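Local coordinates for protein putative phosphosugar isomerase (Clostridium difficile, PDB 3G68) that probably isomerises or binds phosphorylated sugars through its double-SIS architecture, in the manner of the isomerase half of glucosamine-6-phosphate synthase, at residues S208-I214 with D257-L263; A22-F26 with L156-Q160; R186-Y191 with F312-P317. One frame throughout, in Å; residues are numbered along the deposited sequence.

Contact 1. Residues S208-I214 with D257-L263; sequences SKEIRII and DSTIFIL
Ile-211 and Phe-261 meet on neighbouring parallel strands of an SIS-type alpha-beta-alpha sandwich, inner members of a five-stranded parallel sheet, and the pair illustrates how such strands can be dense at one end and hydrated at the other. Backbone bonds run regularly from Glu-210 O, which accepts from Thr-259 N, to Leu-263 N, which gives to Ile-214 O; the contrast lies in side chains and waters. Apolar packing runs from Ile-211 onward. Ile-211 CG2 meets Phe-261 CD2 at 3.5 Å, in the ring plane and at its edge; chi1 of -58° sets this methyl opposite the backbone N, beside the carbonyl carbon. Ile-213 CG2 packs on Leu-263 CD1 at 3.8 Å, and helix 220-234 covers this face. On the other, Leu-278 of helix 271-279 backs Ile-214.

The N-terminal end opens into water. Lys-209 CD touches Asp-257 CG, but NZ of Lys-209 and OD1 of Asp-257 stay 4.6 Å apart. One water joins Lys-209 N, Asp-257 O and Thr-259 OG1. Another donates to Glu-210 OE1 and Thr-259 O, and Arg-212 NH1 forms a salt bridge with that OE1 (3.3 Å). Ser-258 OG donates to Glu-210 OE2 at 2.7 Å, on the syn side but 35° out of the carboxylate plane.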
loop_
_atom_site.group_PDB
_atom_site.type_symbol
_atom_site.label_atom_id
_atom_site.label_comp_id
_atom_site.label_asym_id
_atom_site.label_seq_id
_atom_site.Cartn_x
_atom_site.Cartn_y
_atom_site.Cartn_z
ATOM N N SER B 208 53.018 -1.953 29.279
ATOM C CA SER B 208 53.091 -3.386 29.649
ATOM C C SER B 208 54.543 -3.846 29.814
ATOM O O SER B 208 55.381 -3.600 28.959
ATOM C CB SER B 208 52.418 -4.293 28.620
ATOM O OG SER B 208 51.066 -3.975 28.360
ATOM N N LYS B 209 54.816 -4.452 30.959
ATOM C CA LYS B 209 56.127 -4.979 31.329
ATOM C C LYS B 209 56.128 -6.518 31.282
ATOM O O LYS B 209 57.111 -7.089 30.865
ATOM C CB LYS B 209 56.495 -4.524 32.731
ATOM C CG LYS B 209 56.775 -3.011 32.827
ATOM C CD LYS B 209 57.017 -2.566 34.236
ATOM C CE LYS B 209 57.305 -1.060 34.294
ATOM N NZ LYS B 209 56.240 -0.253 33.605
ATOM N N GLU B 210 55.063 -7.155 31.775
ATOM C CA GLU B 210 54.910 -8.622 31.703
ATOM C C GLU B 210 53.456 -8.941 31.865
ATOM O O GLU B 210 52.747 -8.311 32.697
ATOM C CB GLU B 210 55.815 -9.344 32.711
ATOM C CG GLU B 210 55.631 -9.008 34.165
ATOM C CD GLU B 210 54.649 -9.904 34.880
ATOM O OE1 GLU B 210 53.992 -10.708 34.199
ATOM O OE2 GLU B 210 54.543 -9.799 36.156
ATOM N N ILE B 211 52.999 -9.899 31.080
ATOM C CA ILE B 211 51.583 -10.222 31.023
ATOM C C ILE B 211 51.293 -11.689 31.304
ATOM O O ILE B 211 52.058 -12.571 30.935
ATOM C CB ILE B 211 51.030 -9.914 29.595
ATOM C CG1 ILE B 211 51.244 -8.444 29.203
ATOM C CG2 ILE B 211 49.523 -10.259 29.501
ATOM C CD1 ILE B 211 51.021 -8.134 27.719
ATOM N N ARG B 212 50.159 -11.946 31.940
ATOM C CA ARG B 212 49.644 -13.285 32.117
ATOM C C ARG B 212 48.170 -13.256 31.687
ATOM O O ARG B 212 47.498 -12.264 31.894
ATOM C CB ARG B 212 49.805 -13.773 33.566
ATOM C CG ARG B 212 51.248 -14.022 33.902
ATOM C CD ARG B 212 51.362 -14.681 35.260
ATOM N NE ARG B 212 52.754 -14.899 35.605
ATOM C CZ ARG B 212 53.532 -14.000 36.173
ATOM N NH1 ARG B 212 53.070 -12.796 36.528
ATOM N NH2 ARG B 212 54.802 -14.309 36.419
ATOM N N ILE B 213 47.712 -14.286 30.999
ATOM C CA ILE B 213 46.306 -14.394 30.573
ATOM C C ILE B 213 45.743 -15.581 31.354
ATOM O O ILE B 213 46.394 -16.629 31.438
ATOM C CB ILE B 213 46.147 -14.650 29.060
ATOM C CG1 ILE B 213 46.872 -13.576 28.261
ATOM C CG2 ILE B 213 44.647 -14.689 28.670
ATOM C CD1 ILE B 213 46.878 -13.859 26.738
ATOM N N ILE B 214 44.563 -15.402 31.955
ATOM C CA ILE B 214 43.890 -16.475 32.688
ATOM C C ILE B 214 42.582 -16.758 31.949
ATOM O O ILE B 214 41.761 -15.834 31.769
ATOM C CB ILE B 214 43.586 -16.090 34.145
ATOM C CG1 ILE B 214 44.846 -15.581 34.848
ATOM C CG2 ILE B 214 42.943 -17.264 34.893
ATOM C CD1 ILE B 214 44.605 -15.134 36.253
ATOM N N ASP B 257 53.771 -4.442 38.959
ATOM C CA ASP B 257 54.154 -4.304 37.545
ATOM C C ASP B 257 53.558 -5.400 36.627
ATOM O O ASP B 257 53.857 -5.406 35.416
ATOM C CB ASP B 257 55.686 -4.322 37.390
ATOM C CG ASP B 257 56.370 -3.005 37.771
ATOM O OD1 ASP B 257 55.731 -1.919 37.839
ATOM O OD2 ASP B 257 57.601 -3.080 37.954
ATOM N N SER B 258 52.757 -6.328 37.175
ATOM C CA SER B 258 52.131 -7.389 36.392
ATOM C C SER B 258 50.858 -6.876 35.700
ATOM O O SER B 258 50.064 -6.106 36.307
ATOM C CB SER B 258 51.673 -8.554 37.299
ATOM O OG SER B 258 52.749 -9.121 38.035
ATOM N N THR B 259 50.675 -7.316 34.460
ATOM C CA THR B 259 49.460 -7.112 33.686
ATOM C C THR B 259 48.779 -8.468 33.569
ATOM O O THR B 259 49.437 -9.485 33.225
ATOM C CB THR B 259 49.748 -6.538 32.320
ATOM O OG1 THR B 259 50.348 -5.237 32.468
ATOM C CG2 THR B 259 48.432 -6.410 31.501
ATOM N N ILE B 260 47.467 -8.480 33.802
ATOM C CA ILE B 260 46.663 -9.718 33.717
ATOM C C ILE B 260 45.393 -9.482 32.924
ATOM O O ILE B 260 44.664 -8.509 33.147
ATOM C CB ILE B 260 46.232 -10.348 35.086
ATOM C CG1 ILE B 260 47.401 -10.471 36.053
ATOM C CG2 ILE B 260 45.632 -11.746 34.862
ATOM C CD1 ILE B 260 47.721 -9.208 36.732
ATOM N N PHE B 261 45.162 -10.382 31.955
ATOM C CA PHE B 261 43.957 -10.399 31.129
ATOM C C PHE B 261 43.177 -11.623 31.581
ATOM O O PHE B 261 43.745 -12.734 31.609
ATOM C CB PHE B 261 44.261 -10.515 29.648
ATOM C CG PHE B 261 44.883 -9.306 29.094
ATOM C CD1 PHE B 261 44.092 -8.204 28.774
ATOM C CD2 PHE B 261 46.250 -9.221 28.930
ATOM C CE1 PHE B 261 44.644 -7.049 28.282
ATOM C CE2 PHE B 261 46.830 -8.050 28.406
ATOM C CZ PHE B 261 46.023 -6.966 28.082
ATOM N N ILE B 262 41.923 -11.410 31.984
ATOM C CA ILE B 262 41.030 -12.505 32.380
ATOM C C ILE B 262 39.962 -12.669 31.289
ATOM O O ILE B 262 39.191 -11.750 31.010
ATOM C CB ILE B 262 40.404 -12.287 33.776
ATOM C CG1 ILE B 262 41.547 -12.198 34.828
ATOM C CG2 ILE B 262 39.462 -13.457 34.124
ATOM C CD1 ILE B 262 41.117 -12.149 36.306
ATOM N N LEU B 263 39.965 -13.840 30.661
ATOM C CA LEU B 263 39.004 -14.200 29.615
ATOM C C LEU B 263 37.899 -14.940 30.368
ATOM O O LEU B 263 38.048 -16.106 30.710
ATOM C CB LEU B 263 39.690 -15.086 28.577
ATOM C CG LEU B 263 40.932 -14.492 27.891
ATOM C CD1 LEU B 263 41.457 -15.490 26.811
ATOM C CD2 LEU B 263 40.587 -13.156 27.276
HETATM O O HOH W 1 49.486 -3.384 30.718
HETATM O O HOH W 2 52.969 -4.863 32.947
HETATM O O HOH W 3 51.418 -10.797 34.982
#

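Contact 2. Residues A22-F26 with L156-Q160; sequences ADSLF and LLGLQ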
loop_
_atom_site.group_PDB
_atom_site.type_symbol
_atom_site.label_atom_id
_atom_site.label_comp_id
_atom_site.label_asym_id
_atom_site.label_seq_id
_atom_site.Cartn_x
_atom_site.Cartn_y
_atom_site.Cartn_z
ATOM N N ALA B 22 33.274 -26.980 1.968
ATOM C CA ALA B 22 33.512 -28.153 2.832
ATOM C C ALA B 22 33.068 -29.472 2.233
ATOM O O ALA B 22 33.757 -30.485 2.397
ATOM C CB ALA B 22 32.849 -27.982 4.186
ATOM N N ASP B 23 31.910 -29.494 1.579
ATOM C CA ASP B 23 31.445 -30.736 0.940
ATOM C C ASP B 23 32.454 -31.242 -0.096
ATOM O O ASP B 23 32.647 -32.445 -0.225
ATOM C CB ASP B 23 30.060 -30.563 0.288
ATOM C CG ASP B 23 28.929 -30.499 1.292
ATOM O OD1 ASP B 23 29.153 -30.777 2.487
ATOM O OD2 ASP B 23 27.786 -30.173 0.877
ATOM N N SER B 24 33.090 -30.333 -0.828
ATOM C CA SER B 24 34.101 -30.707 -1.822
ATOM C C SER B 24 35.402 -31.123 -1.155
ATOM O O SER B 24 35.920 -32.209 -1.417
ATOM C CB SER B 24 34.347 -29.563 -2.820
ATOM O OG SER B 24 35.450 -29.827 -3.689
ATOM N N LEU B 25 35.905 -30.283 -0.253
ATOM C CA LEU B 25 37.191 -30.511 0.378
ATOM C C LEU B 25 37.290 -31.820 1.188
ATOM O O LEU B 25 38.282 -32.525 1.080
ATOM C CB LEU B 25 37.597 -29.316 1.254
ATOM C CG LEU B 25 39.022 -29.386 1.803
ATOM C CD1 LEU B 25 40.013 -29.330 0.653
ATOM C CD2 LEU B 25 39.264 -28.245 2.783
ATOM N N PHE B 26 36.250 -32.142 1.954
ATOM C CA PHE B 26 36.254 -33.311 2.829
ATOM C C PHE B 26 35.551 -34.558 2.264
ATOM O O PHE B 26 35.348 -35.544 2.986
ATOM C CB PHE B 26 35.594 -32.907 4.142
ATOM C CG PHE B 26 36.345 -31.822 4.860
ATOM C CD1 PHE B 26 37.565 -32.108 5.480
ATOM C CD2 PHE B 26 35.865 -30.510 4.900
ATOM C CE1 PHE B 26 38.292 -31.106 6.136
ATOM C CE2 PHE B 26 36.600 -29.506 5.568
ATOM C CZ PHE B 26 37.803 -29.819 6.194
ATOM N N LEU B 156 35.138 -28.598 10.748
ATOM C CA LEU B 156 34.444 -29.077 9.551
ATOM C C LEU B 156 34.772 -30.551 9.303
ATOM O O LEU B 156 33.845 -31.343 9.073
ATOM C CB LEU B 156 34.766 -28.207 8.346
ATOM C CG LEU B 156 34.087 -26.832 8.472
ATOM C CD1 LEU B 156 34.578 -25.892 7.413
ATOM C CD2 LEU B 156 32.551 -26.966 8.434
ATOM N N LEU B 157 36.050 -30.916 9.414
ATOM C CA LEU B 157 36.481 -32.329 9.312
ATOM C C LEU B 157 35.615 -33.207 10.207
ATOM O O LEU B 157 35.101 -34.247 9.751
ATOM C CB LEU B 157 37.953 -32.524 9.682
ATOM C CG LEU B 157 38.498 -33.977 9.780
ATOM C CD1 LEU B 157 38.414 -34.684 8.403
ATOM C CD2 LEU B 157 39.930 -33.976 10.364
ATOM N N GLY B 158 35.476 -32.793 11.469
ATOM C CA GLY B 158 34.650 -33.491 12.455
ATOM C C GLY B 158 33.210 -33.620 12.000
ATOM O O GLY B 158 32.671 -34.717 11.923
ATOM N N LEU B 159 32.599 -32.491 11.678
ATOM C CA LEU B 159 31.207 -32.449 11.234
ATOM C C LEU B 159 30.911 -33.328 10.003
ATOM O O LEU B 159 29.868 -33.981 9.929
ATOM C CB LEU B 159 30.793 -30.981 10.986
ATOM C CG LEU B 159 30.566 -30.138 12.257
ATOM C CD1 LEU B 159 30.417 -28.618 11.936
ATOM C CD2 LEU B 159 29.320 -30.656 13.010
ATOM N N GLN B 160 31.827 -33.302 9.048
ATOM C CA GLN B 160 31.756 -34.062 7.797
ATOM C C GLN B 160 31.861 -35.558 8.053
ATOM O O GLN B 160 31.138 -36.348 7.445
ATOM C CB GLN B 160 32.861 -33.590 6.846
ATOM C CG GLN B 160 32.595 -32.180 6.236
ATOM C CD GLN B 160 31.813 -32.236 4.933
ATOM O OE1 GLN B 160 31.993 -33.154 4.148
ATOM N NE2 GLN B 160 30.975 -31.219 4.677
HETATM O O HOH W 4 31.269 -34.129 1.733
#
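The short helical turn Ala-22 to Leu-25 ends against the flank of helix 145-165 of the first SIS domain, the backbones coming closest at Phe-26 and Leu-157, whose CA atoms are 6.6 Å apart, and at Ala-22 and Leu-156. As a worked example of how a helix end is fixed to a longer helix, the contact rests on a buried ring and, separately, on a bonded amide. The Phe-26 ring lies against the backbone between Leu-156 and Leu-157: Leu-157 N sits 3.8 Å above the ring plane, displaced toward the rim. Around it, CE2 of Phe-26 touches Leu-156 CB at 3.6 Å and CE1 of Phe-26 touches Leu-157 CB at 3.8 Å. Leu-25 CB covers the opposite face.

Gln-160 crosses the ring's stem, its CG 3.7 Å from Phe-26 CB. A bend at chi2 (-90°) turns the amide toward the short helix, where NE2 of Gln-160 donates to Asp-23 OD1 at 2.9 Å, nearly straight (162°) and within the amide plane. Its OE1 accepts from a water that also donates to Asp-23 O, so both ends of the amide are engaged. The same NE2 is bonded to Tyr-173 OH, and Asp-23 OD1 also pairs with Arg-163. Tyr-173 belongs to helix 170-184, which packs on Leu-156 through Ile-177, while Leu-131, just after strand 129-130, touches Phe-26.

Contact 3. Residues R186-Y191 with F312-P317; sequences RFEAVY and FNFIVP
Val-316 and Phe-187 meet near the first turn of helix 187-200, where helix 316-324 opens, a worked example of a branched side chain filling the space between residues one helical turn apart. From Val-316 the path is short. Its CB rests 3.9 Å from Val-190 CG1, and the two methyls then part. CG1, set opposite the backbone N by chi1 of 169°, reaches the backbone of the helix at Tyr-191 CA, 3.8 Å away. CG2 goes over the face of the Phe-187 ring as a CH-pi contact, 4.0 Å from the centroid and 26° off the normal, with Phe-187 CE2 its nearest carbon at 3.6 Å. The edge of that ring is used too, for Phe-312 O lies near its plane, 3.5 Å from Phe-187 CD2.

Val-190 CG1 also touches Pro-317 CD and Asn-313 O. The Asn-313 amide is secured mainly by Ala-183 O, in the last turn of helix 170-184, to which ND2 bonds; its bond to Phe-312 O is weak. Arg-186 sends its guanidinium away, to Glu-137 of the second subunit.

No hydrogen bond crosses between the two segments, so their contact rests mainly on apolar packing. A type I beta turn from Asn-313 to Val-316 leads the chain into helix 316-324, whose start packs on helices 187-200, 4-20 (Met-8) and 145-165 (Tyr-148) of the double-SIS fold.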
loop_
_atom_site.group_PDB
_atom_site.type_symbol
_atom_site.label_atom_id
_atom_site.label_comp_id
_atom_site.label_asym_id
_atom_site.label_seq_id
_atom_site.Cartn_x
_atom_site.Cartn_y
_atom_site.Cartn_z
ATOM N N ARG B 186 29.542 -12.185 14.394
ATOM C CA ARG B 186 29.813 -11.277 15.525
ATOM C C ARG B 186 31.244 -10.766 15.548
ATOM O O ARG B 186 31.576 -9.864 16.330
ATOM C CB ARG B 186 29.528 -11.996 16.847
ATOM C CG ARG B 186 28.066 -12.384 16.945
ATOM C CD ARG B 186 27.776 -12.902 18.308
ATOM N NE ARG B 186 26.365 -13.152 18.488
ATOM C CZ ARG B 186 25.809 -13.500 19.639
ATOM N NH1 ARG B 186 26.543 -13.639 20.732
ATOM N NH2 ARG B 186 24.496 -13.697 19.694
ATOM N N PHE B 187 32.098 -11.335 14.704
ATOM C CA PHE B 187 33.525 -11.004 14.687
ATOM C C PHE B 187 33.762 -9.507 14.535
ATOM O O PHE B 187 34.482 -8.913 15.329
ATOM C CB PHE B 187 34.202 -11.835 13.593
ATOM C CG PHE B 187 35.702 -11.724 13.538
ATOM C CD1 PHE B 187 36.322 -10.593 13.008
ATOM C CD2 PHE B 187 36.511 -12.826 13.921
ATOM C CE1 PHE B 187 37.720 -10.522 12.915
ATOM C CE2 PHE B 187 37.893 -12.758 13.845
ATOM C CZ PHE B 187 38.511 -11.627 13.341
ATOM N N GLU B 188 33.149 -8.897 13.519
ATOM C CA GLU B 188 33.288 -7.453 13.251
ATOM C C GLU B 188 32.845 -6.612 14.424
ATOM O O GLU B 188 33.542 -5.667 14.795
ATOM C CB GLU B 188 32.437 -7.076 12.022
ATOM C CG GLU B 188 32.436 -5.604 11.634
ATOM C CD GLU B 188 33.666 -5.182 10.866
ATOM O OE1 GLU B 188 34.465 -6.061 10.459
ATOM O OE2 GLU B 188 33.812 -3.961 10.653
ATOM N N ALA B 189 31.670 -6.923 14.987
ATOM C CA ALA B 189 31.159 -6.173 16.152
ATOM C C ALA B 189 32.143 -6.249 17.344
ATOM O O ALA B 189 32.419 -5.224 18.018
ATOM C CB ALA B 189 29.772 -6.678 16.558
ATOM N N VAL B 190 32.682 -7.451 17.584
ATOM C CA VAL B 190 33.683 -7.639 18.656
ATOM C C VAL B 190 34.970 -6.824 18.376
ATOM O O VAL B 190 35.539 -6.201 19.275
ATOM C CB VAL B 190 33.949 -9.157 18.911
ATOM C CG1 VAL B 190 35.186 -9.362 19.843
ATOM C CG2 VAL B 190 32.680 -9.821 19.467
ATOM N N TYR B 191 35.422 -6.821 17.121
ATOM C CA TYR B 191 36.588 -6.048 16.694
ATOM C C TYR B 191 36.399 -4.544 16.997
ATOM O O TYR B 191 37.278 -3.879 17.584
ATOM C CB TYR B 191 36.827 -6.297 15.202
ATOM C CG TYR B 191 38.074 -5.684 14.635
ATOM C CD1 TYR B 191 38.122 -4.350 14.311
ATOM C CD2 TYR B 191 39.201 -6.471 14.371
ATOM C CE1 TYR B 191 39.258 -3.793 13.776
ATOM C CE2 TYR B 191 40.347 -5.921 13.841
ATOM C CZ TYR B 191 40.366 -4.578 13.565
ATOM O OH TYR B 191 41.469 -3.963 13.054
ATOM N N PHE B 312 35.561 -18.429 18.035
ATOM C CA PHE B 312 35.649 -17.494 16.900
ATOM C C PHE B 312 35.551 -16.033 17.253
ATOM O O PHE B 312 35.568 -15.200 16.350
ATOM C CB PHE B 312 34.631 -17.870 15.823
ATOM C CG PHE B 312 34.878 -19.211 15.289
ATOM C CD1 PHE B 312 36.076 -19.477 14.615
ATOM C CD2 PHE B 312 33.986 -20.257 15.524
ATOM C CE1 PHE B 312 36.345 -20.777 14.152
ATOM C CE2 PHE B 312 34.258 -21.535 15.045
ATOM C CZ PHE B 312 35.438 -21.786 14.360
ATOM N N ASN B 313 35.389 -15.722 18.542
ATOM C CA ASN B 313 35.351 -14.346 18.988
ATOM C C ASN B 313 36.245 -13.973 20.155
ATOM O O ASN B 313 36.655 -12.831 20.225
ATOM C CB ASN B 313 33.938 -13.995 19.470
ATOM C CG ASN B 313 32.852 -14.167 18.409
ATOM O OD1 ASN B 313 31.705 -14.369 18.778
ATOM N ND2 ASN B 313 33.189 -14.053 17.118
ATOM N N PHE B 314 36.541 -14.899 21.072
ATOM C CA PHE B 314 37.106 -14.491 22.375
ATOM C C PHE B 314 38.430 -13.740 22.383
ATOM O O PHE B 314 38.574 -12.761 23.128
ATOM C CB PHE B 314 37.192 -15.650 23.381
ATOM C CG PHE B 314 36.543 -15.328 24.676
ATOM C CD1 PHE B 314 37.033 -14.314 25.479
ATOM C CD2 PHE B 314 35.384 -16.007 25.066
ATOM C CE1 PHE B 314 36.392 -13.999 26.698
ATOM C CE2 PHE B 314 34.737 -15.683 26.229
ATOM C CZ PHE B 314 35.236 -14.669 27.043
ATOM N N ILE B 315 39.386 -14.170 21.568
ATOM C CA ILE B 315 40.704 -13.556 21.591
ATOM C C ILE B 315 40.916 -12.438 20.565
ATOM O O ILE B 315 42.010 -11.880 20.483
ATOM C CB ILE B 315 41.865 -14.586 21.571
ATOM C CG1 ILE B 315 41.955 -15.366 20.275
ATOM C CG2 ILE B 315 41.756 -15.558 22.739
ATOM C CD1 ILE B 315 43.284 -16.150 20.194
ATOM N N VAL B 316 39.871 -12.088 19.809
ATOM C CA VAL B 316 39.941 -10.931 18.875
ATOM C C VAL B 316 40.587 -9.699 19.542
ATOM O O VAL B 316 41.498 -9.107 18.957
ATOM C CB VAL B 316 38.550 -10.602 18.252
ATOM C CG1 VAL B 316 38.539 -9.263 17.507
ATOM C CG2 VAL B 316 38.169 -11.684 17.306
ATOM N N PRO B 317 40.114 -9.296 20.744
ATOM C CA PRO B 317 40.737 -8.146 21.431
ATOM C C PRO B 317 42.226 -8.250 21.675
ATOM O O PRO B 317 42.938 -7.257 21.554
ATOM C CB PRO B 317 39.970 -8.056 22.755
ATOM C CG PRO B 317 39.122 -9.257 22.801
ATOM C CD PRO B 317 38.896 -9.726 21.457
#

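In the fold
From the N terminus, contact 2 closes first: the first parallel sheet is built between residues 22-26 and helix 145-165, which returns beside them. Contact 3 opens next, at 186-191, and closes only at 312-317, after the whole second sheet has been laid down, joining helix 187-200 to the start of helix 316-324. Contact 1 is nested within that loop, joining strands 210-215 and 258-264; contact 2 precedes both in series. Contacts 1 and 2 lie on opposite sides of the chain's centre, their own centres about 37 Å apart. Contacts 1 and 3 touch, Leu-263 packing on Phe-314 and Ile-315, whereas contacts 2 and 3 remain about 8 Å apart at their nearest atoms.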